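Local coordinates for protein transcriptional regulator, GntR family (Ralstonia eutropha, PDB 3IHU) that probably binds DNA as a GntR-family transcription factor, pairing a winged helix-turn-helix domain with an all-helical FCD domain, at residues G32-G37 against T43-H48; V69-Q72 against G76-I79. All blocks are in the same frame, centred on the assembly; numbering follows the deposited sequence.

Contact 1 (G32-G37 against T43-H48)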
ATOM      1  N   GLY A  32      10.561  -2.881   5.367  1.00 20.89           N
ATOM      2  CA  GLY A  32      11.891  -2.410   5.730  1.00 20.89           C
ATOM      3  C   GLY A  32      13.030  -3.288   5.260  1.00 20.18           C
ATOM      4  O   GLY A  32      14.162  -3.019   5.602  1.00 21.74           O
ATOM      5  N   THR A  33      12.759  -4.325   4.479  1.00 18.61           N
ATOM      6  CA  THR A  33      13.839  -5.185   3.969  1.00 18.39           C
ATOM      7  C   THR A  33      14.474  -4.665   2.653  1.00 17.60           C
ATOM      8  O   THR A  33      15.489  -5.150   2.249  1.00 17.35           O
ATOM      9  CB  THR A  33      13.331  -6.586   3.697  1.00 18.21           C
ATOM     10  OG1 THR A  33      12.178  -6.491   2.866  1.00 18.29           O
ATOM     11  CG2 THR A  33      12.982  -7.327   5.046  1.00 19.84           C
ATOM     12  N   PHE A  34      13.796  -3.751   1.965  1.00 16.92           N
ATOM     13  CA  PHE A  34      14.369  -3.006   0.861  1.00 16.93           C
ATOM     14  C   PHE A  34      14.141  -1.536   1.235  1.00 17.49           C
ATOM     15  O   PHE A  34      13.160  -1.229   1.918  1.00 16.87           O
ATOM     16  CB  PHE A  34      13.612  -3.312  -0.457  1.00 17.41           C
ATOM     17  CG  PHE A  34      13.916  -4.655  -1.042  1.00 18.61           C
ATOM     18  CD1 PHE A  34      13.179  -5.758  -0.668  1.00 19.72           C
ATOM     19  CD2 PHE A  34      14.937  -4.827  -1.965  1.00 19.32           C
ATOM     20  CE1 PHE A  34      13.478  -7.000  -1.166  1.00 20.39           C
ATOM     21  CE2 PHE A  34      15.236  -6.067  -2.485  1.00 19.21           C
ATOM     22  CZ  PHE A  34      14.503  -7.162  -2.079  1.00 20.54           C
ATOM     23  N   VAL A  35      15.020  -0.639   0.778  1.00 17.97           N
ATOM     24  CA  VAL A  35      14.919   0.779   1.112  1.00 17.47           C
ATOM     25  C   VAL A  35      15.031   1.732  -0.106  1.00 18.32           C
ATOM     26  O   VAL A  35      15.664   1.420  -1.117  1.00 16.80           O
ATOM     27  CB  VAL A  35      15.985   1.178   2.123  1.00 18.04           C
ATOM     28  CG1 VAL A  35      15.712   0.427   3.442  1.00 18.71           C
ATOM     29  CG2 VAL A  35      17.420   0.915   1.579  1.00 17.58           C
ATOM     30  N   PRO A  36      14.422   2.919   0.002  1.00 18.53           N
ATOM     31  CA  PRO A  36      14.615   3.946  -1.016  1.00 19.27           C
ATOM     32  C   PRO A  36      16.098   4.196  -1.252  1.00 18.24           C
ATOM     33  O   PRO A  36      16.880   4.230  -0.283  1.00 18.18           O
ATOM     34  CB  PRO A  36      13.946   5.180  -0.382  1.00 20.53           C
ATOM     35  CG  PRO A  36      12.893   4.585   0.517  1.00 19.98           C
ATOM     36  CD  PRO A  36      13.558   3.365   1.097  1.00 19.68           C
ATOM     37  N   GLY A  37      16.515   4.286  -2.517  1.00 17.29           N
ATOM     38  CA  GLY A  37      17.937   4.529  -2.855  1.00 16.29           C
ATOM     39  C   GLY A  37      18.715   3.254  -3.021  1.00 16.05           C
ATOM     40  O   GLY A  37      19.885   3.243  -3.382  1.00 14.38           O
ATOM     41  N   THR A  43      21.371 -10.548 -10.259  1.00 17.79           N
ATOM     42  CA  THR A  43      21.736 -11.821  -9.680  1.00 16.81           C
ATOM     43  C   THR A  43      21.378 -11.933  -8.180  1.00 15.59           C
ATOM     44  O   THR A  43      21.086 -13.025  -7.692  1.00 12.51           O
ATOM     45  CB  THR A  43      23.241 -12.100  -9.841  1.00 16.99           C
ATOM     46  OG1 THR A  43      23.953 -11.008  -9.269  1.00 18.29           O
ATOM     47  CG2 THR A  43      23.650 -12.289 -11.307  1.00 16.33           C
ATOM     48  N   ASP A  44      21.431 -10.820  -7.444  1.00 14.58           N
ATOM     49  CA  ASP A  44      20.972 -10.807  -6.055  1.00 14.50           C
ATOM     50  C   ASP A  44      19.475 -11.080  -5.997  1.00 14.53           C
ATOM     51  O   ASP A  44      18.986 -11.825  -5.149  1.00 15.47           O
ATOM     52  CB  ASP A  44      21.235  -9.430  -5.417  1.00 15.71           C
ATOM     53  CG  ASP A  44      22.710  -9.207  -5.119  1.00 17.37           C
ATOM     54  OD1 ASP A  44      23.532 -10.150  -5.295  1.00 15.58           O
ATOM     55  OD2 ASP A  44      23.036  -8.079  -4.746  1.00 17.57           O
ATOM     56  N   LEU A  45      18.726 -10.494  -6.906  1.00 13.23           N
ATOM     57  CA  LEU A  45      17.294 -10.726  -6.910  1.00 14.17           C
ATOM     58  C   LEU A  45      16.933 -12.156  -7.309  1.00 14.05           C
ATOM     59  O   LEU A  45      15.967 -12.703  -6.773  1.00 14.89           O
ATOM     60  CB  LEU A  45      16.600  -9.754  -7.838  1.00 14.02           C
ATOM     61  CG  LEU A  45      16.729  -8.314  -7.353  1.00 12.75           C
ATOM     62  CD1 LEU A  45      16.047  -7.377  -8.387  1.00 14.51           C
ATOM     63  CD2 LEU A  45      16.098  -8.175  -5.975  1.00 11.82           C
ATOM     64  N   VAL A  46      17.660 -12.730  -8.271  1.00 14.15           N
ATOM     65  CA  VAL A  46      17.474 -14.136  -8.651  1.00 13.71           C
ATOM     66  C   VAL A  46      17.643 -15.039  -7.424  1.00 14.00           C
ATOM     67  O   VAL A  46      16.808 -15.921  -7.169  1.00 14.34           O
ATOM     68  CB  VAL A  46      18.428 -14.550  -9.779  1.00 13.40           C
ATOM     69  CG1 VAL A  46      18.522 -16.178  -9.955  1.00 12.80           C
ATOM     70  CG2 VAL A  46      18.049 -13.861 -11.111  1.00 11.73           C
ATOM     71  N   ALA A  47      18.723 -14.833  -6.670  1.00 14.40           N
ATOM     72  CA  ALA A  47      19.032 -15.706  -5.505  1.00 14.91           C
ATOM     73  C   ALA A  47      18.016 -15.410  -4.381  1.00 15.83           C
ATOM     74  O   ALA A  47      17.525 -16.291  -3.719  1.00 15.54           O
ATOM     75  CB  ALA A  47      20.463 -15.441  -5.024  1.00 14.63           C
ATOM     76  N   HIS A  48      17.691 -14.146  -4.169  1.00 14.86           N
ATOM     77  CA  HIS A  48      16.798 -13.792  -3.077  1.00 16.57           C
ATOM     78  C   HIS A  48      15.363 -14.310  -3.303  1.00 16.41           C
ATOM     79  O   HIS A  48      14.730 -14.824  -2.404  1.00 15.13           O
ATOM     80  CB  HIS A  48      16.723 -12.252  -2.933  1.00 16.84           C
ATOM     81  CG  HIS A  48      15.966 -11.798  -1.724  1.00 21.83           C
ATOM     82  ND1 HIS A  48      16.428 -12.001  -0.440  1.00 27.03           N
ATOM     83  CD2 HIS A  48      14.770 -11.183  -1.599  1.00 25.29           C
ATOM     84  CE1 HIS A  48      15.571 -11.479   0.421  1.00 27.94           C
ATOM     85  NE2 HIS A  48      14.547 -10.995  -0.254  1.00 26.63           N
TER
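F34 reaches from the loop after helix 17-31 to helix 42-49 and touches it with the far end of its ring, between L45 and H48. The two aromatic rings form an offset edge-to-face pair. The edge of F34 is turned toward the face of the imidazole, the planes standing at 83° to each other. Their centroids are 5.8 Å apart. F34 CZ and H48 CD2 make the closest approach, at 4.1 Å, with CD2 lying beside the phenyl ring near its plane. The two side chains come from opposite directions: F34 CG is anti to its own carbonyl carbon (chi1 -74°), whereas H48 CG lies anti to the backbone N (chi1 -173°), which carries the imidazole off the helix toward the loop. L45 sits one turn earlier on the same helical flank. Its CD2 methyl meets F34 CE2 at 4.2 Å, the leucine and phenylalanine side chains lying obliquely to each other.

F34 and L45 are buried, and both also lean on L40 of strand 39-40; F34 further touches I25. Helix 42-49 is the first helix of the helix-turn-helix, and L45 packs on V56 and L60 of the second, 53-65. A long flat phenyl suits the loop position because the nearest CA atoms, those of F34 and L45, are still 11.3 Å apart. H48, exposed, closes the outer margin, where a ring with polar nitrogens can face solvent. With no hydrogen bond between the segments, the contact is dispersive with a weak aromatic electrostatic component, joining loop to helix with F34 and L45 in the domain core and H48 at its surface.

Contact 2 (V69-Q72 against G76-I79); sequences VDLQ and GAVI
The beta hairpin formed here is the wing of the winged helix-turn-helix domain, with strands 69-71 and 77-79 running antiparallel at 162°. D70 and V78 are its hydrogen-bonded pair: D70 N gives to V78 O and V78 N to D70 O, both at 2.9 Å. Non-hydrogen-bonded pairs flank them, V69 with I79 and L71 with A77. Toward the turn, Q72 N donates to G76 O at 3.0 Å.

On one face V69, L71, A77 and I79 gather; V69 CG1 meets I79 CG1 at 4.3 Å, and the small A77 fits between V69 and L71, its CB 4.2 Å from V69 CB. On the other face Q72 bends at chi2 (-72°) and folds back over V78, OE1 lying 3.6 Å from V78 CG2. Its NE2 bonds to L71 O at 2.8 Å from above the carbonyl plane and so helps to orient the amide, whose OE1 has a weak hydrogen bond to R39. D70, exposed on the V78 face, can keep its carboxylate in solvent, with a long, weak ion pair to R80.

V69, A77 and I79 are buried, V69 against L63 and A64 of helix 53-65; L71 touches L60 and A64 but is exposed near the turn. Strand 39-40 pairs with the other edge of strand 77-79.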
ATOM      1  N   VAL A  69      11.101   1.898  -9.190  1.00 22.92           N
ATOM      2  CA  VAL A  69      12.519   1.883  -9.496  1.00 22.15           C
ATOM      3  C   VAL A  69      12.862   2.655 -10.766  1.00 23.59           C
ATOM      4  O   VAL A  69      12.035   2.836 -11.646  1.00 22.78           O
ATOM      5  CB  VAL A  69      13.016   0.448  -9.692  1.00 22.76           C
ATOM      6  CG1 VAL A  69      12.674  -0.420  -8.451  1.00 20.86           C
ATOM      7  CG2 VAL A  69      12.421  -0.174 -10.991  1.00 19.01           C
ATOM      8  N   ASP A  70      14.102   3.082 -10.859  1.00 24.93           N
ATOM      9  CA  ASP A  70      14.662   3.495 -12.136  1.00 26.99           C
ATOM     10  C   ASP A  70      15.615   2.394 -12.605  1.00 27.06           C
ATOM     11  O   ASP A  70      16.586   2.080 -11.919  1.00 25.87           O
ATOM     12  CB  ASP A  70      15.464   4.791 -12.020  1.00 27.24           C
ATOM     13  CG  ASP A  70      14.606   5.971 -11.688  1.00 29.75           C
ATOM     14  OD1 ASP A  70      13.385   5.944 -11.994  1.00 33.24           O
ATOM     15  OD2 ASP A  70      15.176   6.921 -11.106  1.00 32.64           O
ATOM     16  N   LEU A  71      15.338   1.877 -13.800  1.00 27.79           N
ATOM     17  CA  LEU A  71      16.212   0.939 -14.478  1.00 28.71           C
ATOM     18  C   LEU A  71      17.584   1.548 -14.762  1.00 29.61           C
ATOM     19  O   LEU A  71      17.695   2.731 -15.060  1.00 30.45           O
ATOM     20  CB  LEU A  71      15.557   0.449 -15.780  1.00 28.38           C
ATOM     21  CG  LEU A  71      14.200  -0.265 -15.662  1.00 27.23           C
ATOM     22  CD1 LEU A  71      13.845  -0.975 -16.981  1.00 27.06           C
ATOM     23  CD2 LEU A  71      14.187  -1.246 -14.496  1.00 24.58           C
ATOM     24  N   GLN A  72      18.620   0.726 -14.646  1.00 30.30           N
ATOM     25  CA  GLN A  72      20.006   1.152 -14.880  1.00 31.59           C
ATOM     26  C   GLN A  72      20.601   0.261 -15.958  1.00 31.76           C
ATOM     27  O   GLN A  72      19.931  -0.626 -16.482  1.00 31.30           O
ATOM     28  CB  GLN A  72      20.855   0.991 -13.602  1.00 32.06           C
ATOM     29  CG  GLN A  72      20.263   1.632 -12.329  1.00 34.83           C
ATOM     30  CD  GLN A  72      20.320   3.156 -12.356  1.00 38.87           C
ATOM     31  OE1 GLN A  72      21.243   3.777 -11.802  1.00 41.31           O
ATOM     32  NE2 GLN A  72      19.338   3.766 -13.014  1.00 42.33           N
ATOM     33  N   GLY A  76      20.344  -3.720 -14.057  1.00 24.93           N
ATOM     34  CA  GLY A  76      20.148  -3.331 -12.650  1.00 23.24           C
ATOM     35  C   GLY A  76      19.060  -2.287 -12.478  1.00 21.69           C
ATOM     36  O   GLY A  76      18.336  -1.975 -13.428  1.00 19.52           O
ATOM     37  N   ALA A  77      18.890  -1.806 -11.237  1.00 19.94           N
ATOM     38  CA  ALA A  77      17.840  -0.832 -10.939  1.00 19.94           C
ATOM     39  C   ALA A  77      18.156  -0.129  -9.628  1.00 20.42           C
ATOM     40  O   ALA A  77      18.973  -0.618  -8.846  1.00 21.09           O
ATOM     41  CB  ALA A  77      16.483  -1.514 -10.868  1.00 19.61           C
ATOM     42  N   VAL A  78      17.529   1.019  -9.390  1.00 20.86           N
ATOM     43  CA  VAL A  78      17.710   1.733  -8.131  1.00 20.43           C
ATOM     44  C   VAL A  78      16.312   2.020  -7.633  1.00 19.80           C
ATOM     45  O   VAL A  78      15.456   2.420  -8.383  1.00 21.04           O
ATOM     46  CB  VAL A  78      18.648   3.018  -8.281  1.00 22.23           C
ATOM     47  CG1 VAL A  78      18.747   3.804  -6.987  1.00 22.42           C
ATOM     48  CG2 VAL A  78      20.030   2.583  -8.641  1.00 22.93           C
ATOM     49  N   ILE A  79      16.035   1.728  -6.374  1.00 18.03           N
ATOM     50  CA  ILE A  79      14.759   2.080  -5.835  1.00 18.84           C
ATOM     51  C   ILE A  79      14.713   3.635  -5.745  1.00 18.69           C
ATOM     52  O   ILE A  79      15.667   4.279  -5.315  1.00 19.26           O
ATOM     53  CB  ILE A  79      14.485   1.378  -4.452  1.00 18.24           C
ATOM     54  CG1 ILE A  79      14.584  -0.143  -4.621  1.00 18.98           C
ATOM     55  CG2 ILE A  79      13.131   1.795  -3.879  1.00 18.13           C
ATOM     56  CD1 ILE A  79      14.213  -0.956  -3.345  1.00 17.34           C
TER

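Contacts 1 and 2 belong to one small domain, their centres about 11 Å apart, and they meet chiefly at I79. Its CD1 packs on F34 CB at 3.8 Å, and its O probably accepts a hydrogen bond from G37 N, 2.9 Å away. Contact 1 ties a loop to a helix by side chains alone and is mostly buried, with one exposed residue at its margin. Contact 2 is partly buried and joins neighbouring strands chiefly through backbone bonds, with V69, A77 and I79 buried on one face, L71 exposed near the turn and polar D70 on the other face. Both rest on helix 53-65, where L60 receives L45 from contact 1 and L71 from contact 2, and L40 touches both as well.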